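Local coordinates for protein putative oxidoreductase (Gluconobacter oxydans, PDB 3WJ7) that probably works as a coenzyme-dependent carbonyl reductase or dehydrogenase of the extended short-chain dehydrogenase/reductase (SDR) family, at residues A[200-205]-A[254-259]; A[179-184]-A[221-226]; A[163-168]-A[172-177]; A[80-85]-A[229-234]. One frame throughout, in Å; residues are numbered along the deposited sequence.

How the contacts relate
Three of the four contacts illustrate how a Rossmann-type sheet of the SDR family is dressed with helices, and contact 1 lies apart from it. Contacts 2 and 4 share helix 220-233, with centres about 11 Å apart, and they touch where Val-179 CG2 meets Ala-230 CB at 3.8 Å. Contact 3 leads into contact 2 along strand 176-185 and lies about 13 Å, centre to centre, from contact 4, Ile-177 resting on the end of the same helix. Contact 1 is about 23 Å from contact 2 and about 41 Å from contact 3, between centres. Mercury (II) ions lie about 3 Å from the side chain of Cys-202 and about 4 Å from that of Pro-181.

Contact 1 (A[200-205]-A[254-259]); sequences LDCASG and RMVSQI
Cys-202 lays its sulfur against Val-256 and Ser-257 where the last turns of helices 194-203 and 249-259 pack together. Both helices lie away from the large Rossmann sheet, probably in the smaller lobe that extended SDR enzymes use for substrate. The sulfur is carried across by a first torsion that sets SG opposite the backbone N (chi1 179°), and it ends 3.5 Å from Val-256 CG1. Cys-202 CB adds a second contact to the same methyl at 3.9 Å. Val-256 answers from the other side with CG1 as its reaching branch, and this single methyl also approaches the backbone of Ala-203, 3.7 Å from Ala-203 N, and lies 4.0 Å from Ala-203 CB.

The hydroxyl of Ser-257 is the polar neighbour of the sulfur, with OG 3.5 Å from Cys-202 SG; its own hydrogen bond goes back along its helix to Phe-253 O. A mercury (II) ion lies about 3 Å from the Cys-202 side chain, as befits a soft metal and a thiol. Around the pair, Met-207 leans on Cys-202, and Val-328 of helix 324-337 packs on Val-256. Elsewhere on helix 194-203, Asp-201 forms a salt bridge with Arg-296 of a second subunit.

Beyond Ala-203 the chain turns away through a Schellman motif, in which Gly-205 has positive phi and its N bonds to Cys-202 O. There Ser-204 OG donates to Leu-200 O at 2.9 Å, arriving from 36° above the carbonyl plane.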
loop_
_atom_site.group_PDB
_atom_site.type_symbol
_atom_site.label_atom_id
_atom_site.label_comp_id
_atom_site.label_asym_id
_atom_site.label_seq_id
_atom_site.Cartn_x
_atom_site.Cartn_y
_atom_site.Cartn_z
ATOM N N LEU A 200 4.607 21.480 -20.691
ATOM C CA LEU A 200 3.373 22.205 -20.946
ATOM C C LEU A 200 3.103 23.329 -19.895
ATOM O O LEU A 200 2.859 24.463 -20.273
ATOM C CB LEU A 200 2.263 21.178 -20.916
ATOM C CG LEU A 200 1.026 21.210 -21.777
ATOM C CD1 LEU A 200 1.418 21.395 -23.231
ATOM C CD2 LEU A 200 0.243 19.910 -21.538
ATOM N N ASP A 201 3.152 23.021 -18.590
ATOM C CA ASP A 201 2.888 24.021 -17.555
ATOM C C ASP A 201 3.815 25.185 -17.732
ATOM O O ASP A 201 3.397 26.348 -17.650
ATOM C CB ASP A 201 3.129 23.495 -16.135
ATOM C CG ASP A 201 2.160 22.368 -15.710
ATOM O OD1 ASP A 201 1.006 22.286 -16.163
ATOM O OD2 ASP A 201 2.593 21.545 -14.885
ATOM N N CYS A 202 5.082 24.853 -17.966
ATOM C CA CYS A 202 6.129 25.826 -18.150
ATOM C C CYS A 202 5.946 26.688 -19.420
ATOM O O CYS A 202 5.948 27.921 -19.345
ATOM C CB CYS A 202 7.481 25.124 -18.170
ATOM S SG CYS A 202 8.894 26.217 -18.426
ATOM N N ALA A 203 5.788 26.058 -20.573
ATOM C CA ALA A 203 5.577 26.782 -21.826
ATOM C C ALA A 203 4.377 27.736 -21.762
ATOM O O ALA A 203 4.266 28.680 -22.553
ATOM C CB ALA A 203 5.401 25.789 -22.949
ATOM N N SER A 204 3.507 27.496 -20.786
ATOM C CA SER A 204 2.204 28.155 -20.679
ATOM C C SER A 204 2.284 29.271 -19.698
ATOM O O SER A 204 1.369 30.049 -19.609
ATOM C CB SER A 204 1.110 27.172 -20.188
ATOM O OG SER A 204 0.728 26.219 -21.186
ATOM N N GLY A 205 3.368 29.325 -18.937
ATOM C CA GLY A 205 3.542 30.356 -17.932
ATOM C C GLY A 205 3.044 30.005 -16.536
ATOM O O GLY A 205 3.295 30.768 -15.596
ATOM N N ARG A 254 14.790 26.741 -18.443
ATOM C CA ARG A 254 15.448 27.731 -19.316
ATOM C C ARG A 254 15.181 27.487 -20.824
ATOM O O ARG A 254 14.721 28.408 -21.508
ATOM C CB ARG A 254 16.958 27.826 -19.029
ATOM C CG ARG A 254 17.294 28.772 -17.878
ATOM C CD ARG A 254 18.667 28.521 -17.239
ATOM N NE ARG A 254 18.524 28.367 -15.784
ATOM C CZ ARG A 254 19.478 27.962 -14.944
ATOM N NH1 ARG A 254 20.700 27.682 -15.388
ATOM N NH2 ARG A 254 19.208 27.847 -13.642
ATOM N N MET A 255 15.441 26.276 -21.324
ATOM C CA MET A 255 15.229 25.945 -22.747
ATOM C C MET A 255 13.762 26.069 -23.131
ATOM O O MET A 255 13.442 26.746 -24.100
ATOM C CB MET A 255 15.627 24.522 -23.061
ATOM C CG MET A 255 17.070 24.243 -23.362
ATOM S SD MET A 255 17.271 22.483 -23.767
ATOM C CE MET A 255 15.664 22.155 -24.465
ATOM N N VAL A 256 12.885 25.386 -22.387
ATOM C CA VAL A 256 11.437 25.452 -22.619
ATOM C C VAL A 256 11.023 26.910 -22.766
ATOM O O VAL A 256 10.403 27.286 -23.745
ATOM C CB VAL A 256 10.586 24.751 -21.494
ATOM C CG1 VAL A 256 9.102 24.957 -21.713
ATOM C CG2 VAL A 256 10.850 23.257 -21.427
ATOM N N SER A 257 11.383 27.723 -21.793
ATOM C CA SER A 257 10.957 29.104 -21.775
ATOM C C SER A 257 11.482 29.925 -22.911
ATOM O O SER A 257 10.738 30.755 -23.441
ATOM C CB SER A 257 11.345 29.751 -20.470
ATOM O OG SER A 257 10.631 29.073 -19.450
ATOM N N GLN A 258 12.756 29.719 -23.262
ATOM C CA GLN A 258 13.342 30.471 -24.369
ATOM C C GLN A 258 12.723 30.079 -25.724
ATOM O O GLN A 258 12.408 30.963 -26.498
ATOM C CB GLN A 258 14.886 30.507 -24.344
ATOM C CG GLN A 258 15.654 29.541 -25.236
ATOM C CD GLN A 258 17.102 29.334 -24.757
ATOM O OE1 GLN A 258 17.976 28.938 -25.534
ATOM N NE2 GLN A 258 17.359 29.600 -23.470
ATOM N N ILE A 259 12.491 28.786 -25.956
ATOM C CA ILE A 259 11.807 28.288 -27.142
ATOM C C ILE A 259 10.326 28.725 -27.193
ATOM O O ILE A 259 9.778 29.007 -28.277
ATOM C CB ILE A 259 11.858 26.748 -27.218
ATOM C CG1 ILE A 259 13.286 26.221 -27.359
ATOM C CG2 ILE A 259 11.074 26.238 -28.418
ATOM C CD1 ILE A 259 13.464 24.830 -26.772
#

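Contact 2 (A[179-184]-A[221-226]); sequences VNPSTP and DDVAEG
Val-223 sends its CB toward strand 176-185 and there forks between two prolines. Its CG1 branch, anti to the main-chain nitrogen (chi1 170°), comes against the side of the Pro-181 ring, 4.1 Å from Pro-181 CB and equally near Pro-181 CG. The other branch, CG2, touches both rings: it lies 4.2 Å from Pro-181 CB and 4.2 Å from Pro-184 CB. The valine and the Pro-181 ring cross at about a right angle, with both methyls near Pro-181 CB and CG1 alone close to Pro-181 CG.

This is helix-on-sheet packing of the Rossmann fold, with helix 220-233 laid on one face of the central sheet. The two prolines come from a strand interrupted at Ser-182, which they flank at unequal distance, and the CB of each points to the helix. Val-25 of helix 24-35 and Val-218 of strand 214-219 close in on Val-223, while Ser-182 turns its OG to a hydrogen bond with Asn-216 OD1. One residue before the valine, Asp-222 is held by a salt bridge to Arg-322. A mercury (II) ion lies about 4 Å from the side chain of Pro-181.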
loop_
_atom_site.group_PDB
_atom_site.type_symbol
_atom_site.label_atom_id
_atom_site.label_comp_id
_atom_site.label_asym_id
_atom_site.label_seq_id
_atom_site.Cartn_x
_atom_site.Cartn_y
_atom_site.Cartn_z
ATOM N N VAL A 179 16.825 -3.116 -22.532
ATOM C CA VAL A 179 16.988 -1.737 -22.877
ATOM C C VAL A 179 16.469 -0.908 -21.660
ATOM O O VAL A 179 15.485 -1.281 -20.996
ATOM C CB VAL A 179 16.212 -1.612 -24.195
ATOM C CG1 VAL A 179 15.250 -0.457 -24.275
ATOM C CG2 VAL A 179 17.148 -1.763 -25.411
ATOM N N ASN A 180 17.175 0.164 -21.331
ATOM C CA ASN A 180 16.876 1.061 -20.229
ATOM C C ASN A 180 16.804 2.520 -20.756
ATOM O O ASN A 180 17.781 3.259 -20.713
ATOM C CB ASN A 180 17.974 0.959 -19.163
ATOM C CG ASN A 180 18.164 -0.461 -18.614
ATOM O OD1 ASN A 180 17.706 -0.773 -17.501
ATOM N ND2 ASN A 180 18.859 -1.315 -19.365
ATOM N N PRO A 181 15.655 2.941 -21.280
ATOM C CA PRO A 181 15.466 4.339 -21.683
ATOM C C PRO A 181 15.557 5.293 -20.482
ATOM O O PRO A 181 15.241 4.897 -19.369
ATOM C CB PRO A 181 14.027 4.375 -22.179
ATOM C CG PRO A 181 13.594 2.948 -22.328
ATOM C CD PRO A 181 14.419 2.154 -21.380
ATOM N N SER A 182 16.032 6.516 -20.707
ATOM C CA SER A 182 15.999 7.547 -19.689
ATOM C C SER A 182 14.602 8.169 -19.751
ATOM O O SER A 182 13.612 7.461 -19.900
ATOM C CB SER A 182 17.094 8.595 -19.932
ATOM O OG SER A 182 16.943 9.240 -21.199
ATOM N N THR A 183 14.496 9.482 -19.672
ATOM C CA THR A 183 13.181 10.083 -19.677
ATOM C C THR A 183 12.795 10.704 -21.015
ATOM O O THR A 183 13.341 11.707 -21.421
ATOM C CB THR A 183 12.882 10.937 -18.402
ATOM O OG1 THR A 183 12.244 12.187 -18.737
ATOM C CG2 THR A 183 14.081 11.129 -17.524
ATOM N N PRO A 184 11.867 10.051 -21.734
ATOM C CA PRO A 184 11.648 10.411 -23.130
ATOM C C PRO A 184 10.727 11.594 -23.270
ATOM O O PRO A 184 9.727 11.663 -22.609
ATOM C CB PRO A 184 10.955 9.203 -23.687
ATOM C CG PRO A 184 10.187 8.641 -22.517
ATOM C CD PRO A 184 11.046 8.893 -21.310
ATOM N N ASP A 221 11.795 9.280 -30.156
ATOM C CA ASP A 221 12.126 8.579 -31.430
ATOM C C ASP A 221 13.502 7.931 -31.377
ATOM O O ASP A 221 13.785 6.988 -32.090
ATOM C CB ASP A 221 11.977 9.519 -32.624
ATOM C CG ASP A 221 10.497 9.847 -32.925
ATOM O OD1 ASP A 221 9.663 8.954 -32.722
ATOM O OD2 ASP A 221 10.157 10.979 -33.358
ATOM N N ASP A 222 14.345 8.425 -30.491
ATOM C CA ASP A 222 15.645 7.846 -30.318
ATOM C C ASP A 222 15.567 6.636 -29.450
ATOM O O ASP A 222 16.286 5.687 -29.716
ATOM C CB ASP A 222 16.630 8.855 -29.758
ATOM C CG ASP A 222 17.036 9.856 -30.785
ATOM O OD1 ASP A 222 16.980 9.513 -31.984
ATOM O OD2 ASP A 222 17.358 10.997 -30.424
ATOM N N VAL A 223 14.702 6.667 -28.429
ATOM C CA VAL A 223 14.394 5.473 -27.667
ATOM C C VAL A 223 13.916 4.382 -28.613
ATOM O O VAL A 223 14.376 3.225 -28.545
ATOM C CB VAL A 223 13.262 5.751 -26.665
ATOM C CG1 VAL A 223 12.741 4.461 -26.028
ATOM C CG2 VAL A 223 13.747 6.721 -25.611
ATOM N N ALA A 224 12.968 4.768 -29.470
ATOM C CA ALA A 224 12.346 3.849 -30.402
ATOM C C ALA A 224 13.384 3.193 -31.299
ATOM O O ALA A 224 13.430 1.960 -31.447
ATOM C CB ALA A 224 11.261 4.554 -31.224
ATOM N N GLU A 225 14.235 4.017 -31.884
ATOM C CA GLU A 225 15.214 3.540 -32.829
ATOM C C GLU A 225 16.136 2.592 -32.064
ATOM O O GLU A 225 16.463 1.483 -32.542
ATOM C CB GLU A 225 15.963 4.746 -33.440
ATOM C CG GLU A 225 17.279 4.441 -34.171
ATOM C CD GLU A 225 17.171 3.619 -35.477
ATOM O OE1 GLU A 225 16.054 3.420 -36.042
ATOM O OE2 GLU A 225 18.252 3.179 -35.948
ATOM N N GLY A 226 16.539 3.015 -30.870
ATOM C CA GLY A 226 17.432 2.204 -30.048
ATOM C C GLY A 226 16.887 0.806 -29.762
ATOM O O GLY A 226 17.662 -0.139 -29.631
#

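Contact 3 (A[163-168]-A[172-177]); sequences QEVLRL and KNLPAI
Leu-168 O is gripped by two backbone N-H groups, those of Lys-172 and Leu-174, which reach it from opposite faces of its carbonyl plane. The bonds are equally long, Lys-172 N and Leu-174 N each standing 3.2 Å from Leu-168 O, but the second is the straighter, with an N-H...O angle of 162° against 140°. Between them, Asn-173 takes positive phi (54°) and swings the chain off the helix, consistent with the next N-H coming round to the same oxygen.

Away from the shared oxygen the contact is apolar. Leu-174 CB sits 4.1 Å from Leu-168 CB, and Leu-174 CD2 reaches that same carbon. One helical turn earlier, Val-165 CG1 lies 4.2 Å from Leu-174 CD2 and meets Ala-176 CB at the start of the strand. At the outer margin the extended chain of Lys-172 runs past Leu-168, its CD 4.1 Å from Leu-168 CD2.

The arrangement closes the beta-alpha-beta crossover of strand 120-124, helix 153-172 and strand 176-185. Met-110 and Leu-111 of helix 95-115 cover Leu-168, and Ile-121 backs Leu-174 and Ala-176. The chemistry implies a turn held by two backbone bonds to one carbonyl oxygen, with hydrocarbon packing between the helix end and the incoming strand.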
loop_
_atom_site.group_PDB
_atom_site.type_symbol
_atom_site.label_atom_id
_atom_site.label_comp_id
_atom_site.label_asym_id
_atom_site.label_seq_id
_atom_site.Cartn_x
_atom_site.Cartn_y
_atom_site.Cartn_z
ATOM N N GLN A 163 14.786 -7.311 -12.341
ATOM C CA GLN A 163 15.469 -8.454 -11.694
ATOM C C GLN A 163 14.832 -9.763 -12.115
ATOM O O GLN A 163 15.541 -10.741 -12.314
ATOM C CB GLN A 163 15.521 -8.359 -10.169
ATOM C CG GLN A 163 16.461 -7.276 -9.638
ATOM C CD GLN A 163 17.900 -7.435 -10.119
ATOM O OE1 GLN A 163 18.430 -6.573 -10.803
ATOM N NE2 GLN A 163 18.531 -8.549 -9.765
ATOM N N GLU A 164 13.508 -9.770 -12.285
ATOM C CA GLU A 164 12.832 -10.945 -12.783
ATOM C C GLU A 164 13.347 -11.380 -14.153
ATOM O O GLU A 164 13.611 -12.549 -14.385
ATOM C CB GLU A 164 11.332 -10.715 -12.865
ATOM C CG GLU A 164 10.574 -11.245 -11.681
ATOM C CD GLU A 164 10.136 -12.713 -11.830
ATOM O OE1 GLU A 164 10.950 -13.609 -12.229
ATOM O OE2 GLU A 164 8.942 -12.974 -11.513
ATOM N N VAL A 165 13.452 -10.434 -15.077
ATOM C CA VAL A 165 13.940 -10.760 -16.381
ATOM C C VAL A 165 15.358 -11.342 -16.247
ATOM O O VAL A 165 15.641 -12.406 -16.827
ATOM C CB VAL A 165 13.861 -9.551 -17.325
ATOM C CG1 VAL A 165 14.490 -9.906 -18.661
ATOM C CG2 VAL A 165 12.413 -9.121 -17.529
ATOM N N LEU A 166 16.241 -10.689 -15.481
ATOM C CA LEU A 166 17.611 -11.242 -15.318
ATOM C C LEU A 166 17.619 -12.665 -14.718
ATOM O O LEU A 166 18.526 -13.458 -15.030
ATOM C CB LEU A 166 18.572 -10.315 -14.539
ATOM C CG LEU A 166 18.811 -8.980 -15.239
ATOM C CD1 LEU A 166 19.385 -7.942 -14.292
ATOM C CD2 LEU A 166 19.685 -9.116 -16.467
ATOM N N ARG A 167 16.620 -12.992 -13.890
ATOM C CA ARG A 167 16.562 -14.316 -13.268
ATOM C C ARG A 167 16.193 -15.308 -14.373
ATOM O O ARG A 167 16.877 -16.303 -14.584
ATOM C CB ARG A 167 15.573 -14.335 -12.073
ATOM C CG ARG A 167 15.667 -15.536 -11.108
ATOM C CD ARG A 167 14.400 -15.847 -10.271
ATOM N NE ARG A 167 13.126 -15.428 -10.880
ATOM C CZ ARG A 167 12.237 -16.193 -11.540
ATOM N NH1 ARG A 167 12.406 -17.521 -11.747
ATOM N NH2 ARG A 167 11.150 -15.590 -12.017
ATOM N N LEU A 168 15.166 -14.979 -15.150
ATOM C CA LEU A 168 14.763 -15.828 -16.257
ATOM C C LEU A 168 15.805 -15.943 -17.348
ATOM O O LEU A 168 15.879 -16.965 -18.008
ATOM C CB LEU A 168 13.424 -15.371 -16.836
ATOM C CG LEU A 168 12.233 -15.454 -15.871
ATOM C CD1 LEU A 168 11.056 -14.659 -16.404
ATOM C CD2 LEU A 168 11.809 -16.897 -15.648
ATOM N N LYS A 172 16.666 -19.918 -16.999
ATOM C CA LYS A 172 15.805 -20.607 -17.949
ATOM C C LYS A 172 16.160 -20.234 -19.371
ATOM O O LYS A 172 15.421 -20.563 -20.293
ATOM C CB LYS A 172 14.318 -20.355 -17.651
ATOM C CG LYS A 172 13.918 -20.738 -16.236
ATOM C CD LYS A 172 12.422 -20.889 -16.092
ATOM C CE LYS A 172 12.099 -21.802 -14.915
ATOM N NZ LYS A 172 10.631 -22.073 -14.793
ATOM N N ASN A 173 17.289 -19.554 -19.554
ATOM C CA ASN A 173 17.773 -19.231 -20.916
ATOM C C ASN A 173 16.746 -18.507 -21.813
ATOM O O ASN A 173 16.646 -18.760 -23.025
ATOM C CB ASN A 173 18.344 -20.486 -21.581
ATOM C CG ASN A 173 19.235 -21.269 -20.624
ATOM O OD1 ASN A 173 20.389 -20.891 -20.373
ATOM N ND2 ASN A 173 18.681 -22.334 -20.035
ATOM N N LEU A 174 15.996 -17.602 -21.177
ATOM C CA LEU A 174 15.169 -16.593 -21.851
ATOM C C LEU A 174 15.995 -15.739 -22.882
ATOM O O LEU A 174 17.011 -15.154 -22.572
ATOM C CB LEU A 174 14.472 -15.724 -20.797
ATOM C CG LEU A 174 13.421 -14.771 -21.356
ATOM C CD1 LEU A 174 12.063 -15.439 -21.522
ATOM C CD2 LEU A 174 13.333 -13.501 -20.519
ATOM N N PRO A 175 15.578 -15.717 -24.134
ATOM C CA PRO A 175 16.514 -15.077 -25.049
ATOM C C PRO A 175 16.278 -13.567 -25.087
ATOM O O PRO A 175 15.947 -13.005 -26.140
ATOM C CB PRO A 175 16.167 -15.735 -26.378
ATOM C CG PRO A 175 14.715 -16.062 -26.248
ATOM C CD PRO A 175 14.556 -16.515 -24.837
ATOM N N ALA A 176 16.406 -12.930 -23.928
ATOM C CA ALA A 176 16.056 -11.501 -23.779
ATOM C C ALA A 176 17.260 -10.561 -23.763
ATOM O O ALA A 176 18.334 -10.870 -23.196
ATOM C CB ALA A 176 15.180 -11.272 -22.540
ATOM N N ILE A 177 17.070 -9.428 -24.421
ATOM C CA ILE A 177 17.996 -8.322 -24.411
ATOM C C ILE A 177 17.253 -7.188 -23.727
ATOM O O ILE A 177 16.087 -6.931 -24.056
ATOM C CB ILE A 177 18.287 -7.909 -25.856
ATOM C CG1 ILE A 177 19.105 -8.997 -26.568
ATOM C CG2 ILE A 177 18.877 -6.509 -25.919
ATOM C CD1 ILE A 177 19.210 -8.878 -28.095
#

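Contact 4 (A[80-85]-A[229-234]); sequences ILFHVA and LALERG
Torsions about the Leu-231 side chain place its two methyls over two residues of one strand: CG stands beside the carbonyl carbon (chi1 166°), and chi2 of 75° then splits the branches between Ile-80 and Phe-82. CD1 goes to the isoleucine. The two side chains meet tip to tip, Leu-231 CD1 lying 4.0 Å from Ile-80 CD1, and Ile-80 CG2 lies 4.0 Å from Leu-231 CD1 as well.

CD2 goes to the phenylalanine instead. Phe-82 CZ, the far end of its ring, lies 3.9 Å from Leu-231 CB and 4.0 Å from Leu-231 CD2. The ring and the leucine chain cross at about a right angle, and CB approaches the ring obliquely. One leucine thus bridges residues two apart on a strand, whose side chains lie on the same face of the sheet.

The contact is part of the doubly wound Rossmann sandwich, with hydrocarbon on hydrocarbon throughout, and it joins the last turn of helix 220-233 to strand 78-83. Thr-16 of strand 15-18 touches both Ile-80 and Phe-82, and Ile-122 of strand 120-124 touches both Phe-82 and Leu-231. Across the sheet, Leu-81 and His-83 turn to helix 95-115, so that strand 78-83 lies between two helices, with strands 15-18 and 120-124 as its parallel neighbours.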
loop_
_atom_site.group_PDB
_atom_site.type_symbol
_atom_site.label_atom_id
_atom_site.label_comp_id
_atom_site.label_asym_id
_atom_site.label_seq_id
_atom_site.Cartn_x
_atom_site.Cartn_y
_atom_site.Cartn_z
ATOM N N ILE A 80 9.556 -12.686 -32.579
ATOM C CA ILE A 80 10.174 -11.569 -31.861
ATOM C C ILE A 80 9.133 -10.797 -31.030
ATOM O O ILE A 80 8.022 -10.456 -31.498
ATOM C CB ILE A 80 10.837 -10.567 -32.820
ATOM C CG1 ILE A 80 12.075 -11.175 -33.519
ATOM C CG2 ILE A 80 11.257 -9.302 -32.096
ATOM C CD1 ILE A 80 12.254 -10.584 -34.900
ATOM N N LEU A 81 9.529 -10.538 -29.795
ATOM C CA LEU A 81 8.721 -9.864 -28.839
ATOM C C LEU A 81 9.459 -8.625 -28.310
ATOM O O LEU A 81 10.608 -8.702 -27.836
ATOM C CB LEU A 81 8.367 -10.804 -27.699
ATOM C CG LEU A 81 7.707 -10.074 -26.520
ATOM C CD1 LEU A 81 6.344 -9.487 -26.918
ATOM C CD2 LEU A 81 7.563 -10.993 -25.323
ATOM N N PHE A 82 8.772 -7.491 -28.444
ATOM C CA PHE A 82 9.091 -6.234 -27.769
ATOM C C PHE A 82 8.110 -6.029 -26.621
ATOM O O PHE A 82 6.926 -5.778 -26.860
ATOM C CB PHE A 82 8.978 -5.065 -28.739
ATOM C CG PHE A 82 10.057 -5.034 -29.734
ATOM C CD1 PHE A 82 11.169 -4.237 -29.536
ATOM C CD2 PHE A 82 9.993 -5.841 -30.876
ATOM C CE1 PHE A 82 12.212 -4.206 -30.487
ATOM C CE2 PHE A 82 11.024 -5.833 -31.807
ATOM C CZ PHE A 82 12.131 -5.007 -31.627
ATOM N N HIS A 83 8.585 -6.131 -25.394
ATOM C CA HIS A 83 7.723 -5.899 -24.237
ATOM C C HIS A 83 7.900 -4.474 -23.793
ATOM O O HIS A 83 8.900 -4.155 -23.201
ATOM C CB HIS A 83 8.081 -6.821 -23.063
ATOM C CG HIS A 83 7.201 -6.623 -21.863
ATOM N ND1 HIS A 83 5.967 -6.001 -21.940
ATOM C CD2 HIS A 83 7.363 -6.980 -20.564
ATOM C CE1 HIS A 83 5.419 -5.977 -20.742
ATOM N NE2 HIS A 83 6.247 -6.563 -19.893
ATOM N N VAL A 84 6.953 -3.612 -24.092
ATOM C CA VAL A 84 7.042 -2.252 -23.583
ATOM C C VAL A 84 5.924 -1.981 -22.545
ATOM O O VAL A 84 4.776 -2.306 -22.779
ATOM C CB VAL A 84 6.955 -1.218 -24.717
ATOM C CG1 VAL A 84 7.262 0.179 -24.156
ATOM C CG2 VAL A 84 7.882 -1.591 -25.881
ATOM N N ALA A 85 6.266 -1.416 -21.392
ATOM C CA ALA A 85 5.261 -1.074 -20.350
ATOM C C ALA A 85 4.072 -0.294 -20.923
ATOM O O ALA A 85 4.255 0.634 -21.710
ATOM C CB ALA A 85 5.921 -0.275 -19.246
ATOM N N LEU A 229 17.745 -1.204 -32.890
ATOM C CA LEU A 229 19.199 -1.490 -32.850
ATOM C C LEU A 229 19.538 -2.582 -31.882
ATOM O O LEU A 229 20.493 -3.307 -32.109
ATOM C CB LEU A 229 19.989 -0.232 -32.458
ATOM C CG LEU A 229 19.789 0.910 -33.458
ATOM C CD1 LEU A 229 20.393 2.230 -32.969
ATOM C CD2 LEU A 229 20.321 0.452 -34.811
ATOM N N ALA A 230 18.782 -2.690 -30.780
ATOM C CA ALA A 230 19.048 -3.773 -29.826
ATOM C C ALA A 230 18.617 -5.115 -30.390
ATOM O O ALA A 230 19.288 -6.115 -30.136
ATOM C CB ALA A 230 18.397 -3.533 -28.494
ATOM N N LEU A 231 17.514 -5.124 -31.147
ATOM C CA LEU A 231 17.107 -6.300 -31.891
ATOM C C LEU A 231 18.156 -6.690 -32.945
ATOM O O LEU A 231 18.415 -7.885 -33.129
ATOM C CB LEU A 231 15.764 -6.075 -32.601
ATOM C CG LEU A 231 15.454 -7.139 -33.669
ATOM C CD1 LEU A 231 15.038 -8.445 -33.068
ATOM C CD2 LEU A 231 14.337 -6.696 -34.567
ATOM N N GLU A 232 18.738 -5.706 -33.645
ATOM C CA GLU A 232 19.703 -6.021 -34.718
ATOM C C GLU A 232 21.091 -6.403 -34.221
ATOM O O GLU A 232 21.603 -7.422 -34.652
ATOM C CB GLU A 232 19.770 -4.928 -35.767
ATOM C CG GLU A 232 18.549 -4.955 -36.682
ATOM C CD GLU A 232 18.026 -3.562 -37.032
ATOM O OE1 GLU A 232 18.780 -2.577 -36.852
ATOM O OE2 GLU A 232 16.852 -3.442 -37.479
ATOM N N ARG A 233 21.660 -5.649 -33.266
ATOM C CA ARG A 233 23.079 -5.816 -32.892
ATOM C C ARG A 233 23.333 -6.090 -31.410
ATOM O O ARG A 233 24.481 -6.123 -30.975
ATOM C CB ARG A 233 23.942 -4.608 -33.369
ATOM C CG ARG A 233 23.563 -4.044 -34.746
ATOM C CD ARG A 233 24.382 -2.829 -35.206
ATOM N NE ARG A 233 25.567 -3.186 -36.004
ATOM C CZ ARG A 233 26.829 -2.807 -35.751
ATOM N NH1 ARG A 233 27.132 -2.023 -34.708
ATOM N NH2 ARG A 233 27.803 -3.204 -36.567
ATOM N N GLY A 234 22.279 -6.283 -30.621
ATOM C CA GLY A 234 22.446 -6.435 -29.155
ATOM C C GLY A 234 22.694 -7.878 -28.800
ATOM O O GLY A 234 22.324 -8.736 -29.575
#